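Local coordinates for protein fructokinase (Vibrio cholerae serotype O1, PDB 5EYN) that phosphorylates fructose with ATP as a sugar kinase of the PfkB (ribokinase-like) family, binding calcium, nucleotide and beta-D-fructofuranose, at residues G166-F171 with Q280-Q285; L272-S277 with P313-L318. One frame throughout, in Å; residues are numbered along the deposited sequence.

Contact 1: residues G166-F171 with Q280-Q285; sequences GGYVSF and QDWHNQ
Tyr168 and Trp282 are the residues whose CA atoms come nearest across the two segments, 10.2 Å apart, and no hydrogen bond joins them. Segment 166-171 comes off a helix through Gly166, whose positive phi (90°) belongs to a Schellman motif, and enters a strand at Tyr168. Segment 280-285 is irregular: a type I beta turn runs from Asp281 to Asn284, closed by Asn284 N to Asp281 O at 3.0 Å, and Asn284 then N-caps the following helix.

The gap is bridged by an edge-to-face (T-shaped) aromatic pair. The Trp282 indole presents its pyrrole edge to the phenol face of Tyr168, with the planes of the Tyr168 ring and the Trp282 five-membered ring at 75°. Trp282 NE1 sits 3.2 Å above the phenol plane, over its centre, and is nearly equidistant from the ring carbons; the shortest of these contacts is to Tyr168 CE1, 3.4 Å. The indole is swung into place by a chi1 of 76°, which sets CG between the backbone N and carbonyl carbon of Trp282. His283 covers one indole face, its NE2 offset toward the rim, and also reaches Tyr168 CE1 through its CE1 at 4.2 Å. Asp281 organises this end of the turn: its OD1 accepts from His283 N at 3.2 Å, an Asx turn, and more weakly from His283 ND1.

Strand 168-172 lies inside the nine-stranded sheet, between the parallel strands 138-142 and 199-203. Trp138 meets both Tyr168 and Trp282, the latter edge-to-face, extending the pair into an aromatic cluster. Trp282 also packs on Leu276, so the cluster ties the start of this strand to the connection between helices 264-278 and 285-302.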
# COMPACT_ATOMS: atom_id res chain seq x y z
N GLY A 166 24.81 27.24 -10.81
CA GLY A 166 26.18 26.79 -10.62
C GLY A 166 26.32 25.70 -9.57
O GLY A 166 27.37 25.56 -8.96
N GLY A 167 25.26 24.93 -9.38
CA GLY A 167 25.32 23.73 -8.58
C GLY A 167 25.66 22.53 -9.45
O GLY A 167 25.95 22.66 -10.64
N TYR A 168 25.62 21.35 -8.84
CA TYR A 168 26.02 20.12 -9.50
C TYR A 168 24.88 19.13 -9.39
O TYR A 168 24.13 19.13 -8.42
CB TYR A 168 27.27 19.55 -8.84
CG TYR A 168 28.40 20.53 -8.80
CD1 TYR A 168 29.03 20.92 -9.96
CD2 TYR A 168 28.86 21.05 -7.60
CE1 TYR A 168 30.07 21.82 -9.95
CE2 TYR A 168 29.89 21.96 -7.58
CZ TYR A 168 30.50 22.34 -8.76
OH TYR A 168 31.54 23.25 -8.74
N VAL A 169 24.78 18.26 -10.39
CA VAL A 169 23.68 17.32 -10.49
C VAL A 169 24.19 15.90 -10.53
O VAL A 169 25.04 15.54 -11.34
CB VAL A 169 22.85 17.60 -11.77
CG1 VAL A 169 21.75 16.57 -11.91
CG2 VAL A 169 22.28 19.01 -11.72
N SER A 170 23.65 15.09 -9.63
CA SER A 170 23.91 13.67 -9.56
C SER A 170 22.63 12.92 -9.94
O SER A 170 21.55 13.29 -9.51
CB SER A 170 24.34 13.32 -8.14
OG SER A 170 24.43 11.93 -7.89
N PHE A 171 22.77 11.87 -10.73
CA PHE A 171 21.64 11.08 -11.18
C PHE A 171 21.97 9.60 -11.05
O PHE A 171 23.04 9.15 -11.48
CB PHE A 171 21.31 11.45 -12.63
CG PHE A 171 20.11 10.74 -13.21
CD1 PHE A 171 18.89 10.78 -12.58
CD2 PHE A 171 20.21 10.04 -14.40
CE1 PHE A 171 17.80 10.13 -13.10
CE2 PHE A 171 19.12 9.42 -14.94
CZ PHE A 171 17.92 9.44 -14.27
N GLN A 280 37.11 20.35 -1.58
CA GLN A 280 37.45 21.64 -2.17
C GLN A 280 37.19 21.63 -3.68
O GLN A 280 36.66 22.58 -4.24
CB GLN A 280 38.92 21.95 -1.90
CG GLN A 280 39.49 23.06 -2.77
CD GLN A 280 38.79 24.39 -2.55
OE1 GLN A 280 37.59 24.51 -2.78
NE2 GLN A 280 39.54 25.38 -2.10
N ASP A 281 37.58 20.54 -4.33
CA ASP A 281 37.42 20.42 -5.77
C ASP A 281 37.03 18.99 -6.09
O ASP A 281 37.88 18.12 -6.23
CB ASP A 281 38.70 20.80 -6.50
CG ASP A 281 38.57 20.69 -8.00
OD1 ASP A 281 37.43 20.53 -8.50
OD2 ASP A 281 39.60 20.76 -8.69
N TRP A 282 35.74 18.74 -6.20
CA TRP A 282 35.30 17.38 -6.36
C TRP A 282 35.77 16.75 -7.68
O TRP A 282 35.80 15.53 -7.79
CB TRP A 282 33.79 17.30 -6.21
CG TRP A 282 32.98 17.80 -7.38
CD1 TRP A 282 32.43 19.03 -7.52
CD2 TRP A 282 32.62 17.06 -8.56
NE1 TRP A 282 31.73 19.11 -8.70
CE2 TRP A 282 31.84 17.91 -9.36
CE3 TRP A 282 32.87 15.76 -9.00
CZ2 TRP A 282 31.31 17.51 -10.58
CZ3 TRP A 282 32.34 15.36 -10.22
CH2 TRP A 282 31.57 16.22 -10.99
N HIS A 283 36.13 17.56 -8.66
CA HIS A 283 36.60 17.01 -9.94
C HIS A 283 37.97 16.36 -9.85
O HIS A 283 38.40 15.67 -10.77
CB HIS A 283 36.68 18.11 -11.00
CG HIS A 283 35.36 18.74 -11.33
ND1 HIS A 283 34.97 19.95 -10.81
CD2 HIS A 283 34.34 18.32 -12.11
CE1 HIS A 283 33.77 20.26 -11.27
NE2 HIS A 283 33.37 19.28 -12.06
N ASN A 284 38.67 16.58 -8.74
CA ASN A 284 40.02 16.08 -8.61
C ASN A 284 40.01 14.55 -8.55
O ASN A 284 39.20 13.94 -7.85
CB ASN A 284 40.64 16.65 -7.34
CG ASN A 284 41.99 16.05 -7.04
OD1 ASN A 284 42.07 15.00 -6.41
ND2 ASN A 284 43.05 16.72 -7.47
N GLN A 285 40.91 13.92 -9.30
CA GLN A 285 40.87 12.47 -9.43
C GLN A 285 41.08 11.76 -8.08
O GLN A 285 40.39 10.80 -7.78
CB GLN A 285 41.86 11.99 -10.50
CG GLN A 285 41.57 10.59 -11.04
CD GLN A 285 40.24 10.47 -11.80
OE1 GLN A 285 39.55 11.47 -12.04
NE2 GLN A 285 39.88 9.25 -12.16

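Contact 2: residues L272-S277 with P313-L318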
# COMPACT_ATOMS: atom_id res chain seq x y z
N LEU A 272 29.54 8.45 -1.66
CA LEU A 272 30.13 9.17 -2.77
C LEU A 272 29.84 10.66 -2.66
O LEU A 272 30.75 11.49 -2.67
CB LEU A 272 29.55 8.65 -4.08
CG LEU A 272 30.04 9.33 -5.35
CD1 LEU A 272 31.50 9.06 -5.58
CD2 LEU A 272 29.23 8.84 -6.54
N LEU A 273 28.56 11.00 -2.56
CA LEU A 273 28.16 12.41 -2.56
C LEU A 273 28.56 13.12 -1.29
O LEU A 273 28.91 14.28 -1.33
CB LEU A 273 26.66 12.60 -2.80
CG LEU A 273 26.13 12.09 -4.13
CD1 LEU A 273 24.64 12.39 -4.25
CD2 LEU A 273 26.88 12.71 -5.30
N TYR A 274 28.56 12.42 -0.15
CA TYR A 274 29.08 13.03 1.06
C TYR A 274 30.51 13.51 0.80
O TYR A 274 30.84 14.67 1.05
CB TYR A 274 29.06 12.08 2.26
CG TYR A 274 29.86 12.65 3.40
CD1 TYR A 274 29.41 13.78 4.08
CD2 TYR A 274 31.10 12.14 3.73
CE1 TYR A 274 30.16 14.36 5.09
CE2 TYR A 274 31.85 12.72 4.74
CZ TYR A 274 31.37 13.83 5.41
OH TYR A 274 32.10 14.41 6.41
N ARG A 275 31.36 12.63 0.29
CA ARG A 275 32.76 13.00 0.09
C ARG A 275 32.93 14.07 -1.01
O ARG A 275 33.75 14.98 -0.88
CB ARG A 275 33.62 11.76 -0.17
CG ARG A 275 33.78 10.87 1.06
CD ARG A 275 34.54 11.55 2.18
NE ARG A 275 35.99 11.47 1.98
CZ ARG A 275 36.88 12.06 2.76
NH1 ARG A 275 36.50 12.82 3.78
NH2 ARG A 275 38.17 11.91 2.51
N LEU A 276 32.15 14.00 -2.09
CA LEU A 276 32.24 15.04 -3.10
C LEU A 276 31.77 16.37 -2.53
O LEU A 276 32.35 17.42 -2.83
CB LEU A 276 31.44 14.69 -4.36
CG LEU A 276 31.85 13.41 -5.10
CD1 LEU A 276 31.06 13.29 -6.38
CD2 LEU A 276 33.35 13.34 -5.38
N SER A 277 30.76 16.33 -1.66
CA SER A 277 30.17 17.56 -1.13
C SER A 277 31.12 18.33 -0.20
O SER A 277 31.03 19.54 -0.09
CB SER A 277 28.85 17.26 -0.41
OG SER A 277 29.04 16.71 0.89
N PRO A 313 26.15 3.66 7.61
CA PRO A 313 27.15 3.82 8.67
C PRO A 313 27.43 5.26 9.04
O PRO A 313 27.25 6.20 8.24
CB PRO A 313 28.40 3.19 8.05
CG PRO A 313 28.24 3.40 6.58
CD PRO A 313 26.76 3.21 6.34
N ASN A 314 27.89 5.46 10.26
CA ASN A 314 28.55 6.70 10.63
C ASN A 314 30.03 6.59 10.32
O ASN A 314 30.52 5.54 9.90
CB ASN A 314 28.29 7.08 12.10
CG ASN A 314 28.67 5.99 13.09
OD1 ASN A 314 29.56 5.17 12.86
ND2 ASN A 314 27.99 6.00 14.23
N GLN A 315 30.76 7.67 10.54
CA GLN A 315 32.17 7.66 10.22
C GLN A 315 32.97 6.66 11.06
O GLN A 315 33.86 6.01 10.54
CB GLN A 315 32.76 9.05 10.35
CG GLN A 315 32.35 9.97 9.22
CD GLN A 315 33.14 11.25 9.18
OE1 GLN A 315 34.26 11.32 9.68
NE2 GLN A 315 32.57 12.27 8.57
N ALA A 316 32.64 6.52 12.35
CA ALA A 316 33.38 5.58 13.19
C ALA A 316 33.26 4.17 12.64
O ALA A 316 34.25 3.45 12.56
CB ALA A 316 32.90 5.63 14.64
N ALA A 317 32.06 3.78 12.22
CA ALA A 317 31.86 2.44 11.68
C ALA A 317 32.56 2.30 10.35
O ALA A 317 33.15 1.26 10.05
CB ALA A 317 30.36 2.14 11.53
N LEU A 318 32.44 3.32 9.50
CA LEU A 318 33.03 3.23 8.17
C LEU A 318 34.55 3.16 8.22
O LEU A 318 35.16 2.32 7.58
CB LEU A 318 32.58 4.41 7.31
CG LEU A 318 33.14 4.41 5.88
CD1 LEU A 318 32.65 3.22 5.09
CD2 LEU A 318 32.75 5.68 5.19
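Tyr274 and Gln315 alone make the contact, a narrow bridge between two helices of the ribokinase-like fold, 264-278 and 315-322; only 64 Å² is buried between the segments. The amide nitrogen does the touching: Gln315 NE2 stands 3.1 Å from Tyr274 OH and 3.7 Å from Tyr274 CZ. The two side chains cross at about a right angle, and the phenol and amide planes are 54° apart. With chi2 at -168°, the glutamine chain runs extended beyond CG, and it and the phenol together span the 11.1 Å between the CA atoms of Tyr274 and Gln315.

Beyond the two segments, Gln315 NE2 also donates to the carbonyl O of Leu57, which helps orient the amide. Leu57 and Ser58 touch the Tyr274 side chain as well, so the loop following helix 46-56 packs against both partners. The next residue along the helix, Arg275, reaches helix 285-302, forming a salt bridge with Asp290 and a cation-pi contact with Trp294.

Each segment is also braced internally. Ser277 OG donates to Tyr274 O at 2.7 Å, while the N-cap Asn314 starts the second helix: its OD1 accepts from Ala317 N at 2.9 Å, with an N-H...O angle of 159°.

Overall arrangement
The centres of contacts 1 and 2 lie 16 Å apart, and in sequence the segments interleave: 166-171, 272-277, 280-285, 313-318. Helix 264-278 connects them physically. Leu273 CD2 reaches Ser170 OG of strand 168-172 at 3.6 Å, and Leu276 O approaches Trp282 CB at 3.7 Å, while Tyr274 of the same helix serves contact 2. Contact 1 thus joins the large sheet to the loop after this helix, and contact 2 joins the helix to the C-terminal helix 315-322. Both are structural packing; the start of helix 264-278, with Ala264, Gly265 and Asp266, contributes to the nucleotide and fructose sites.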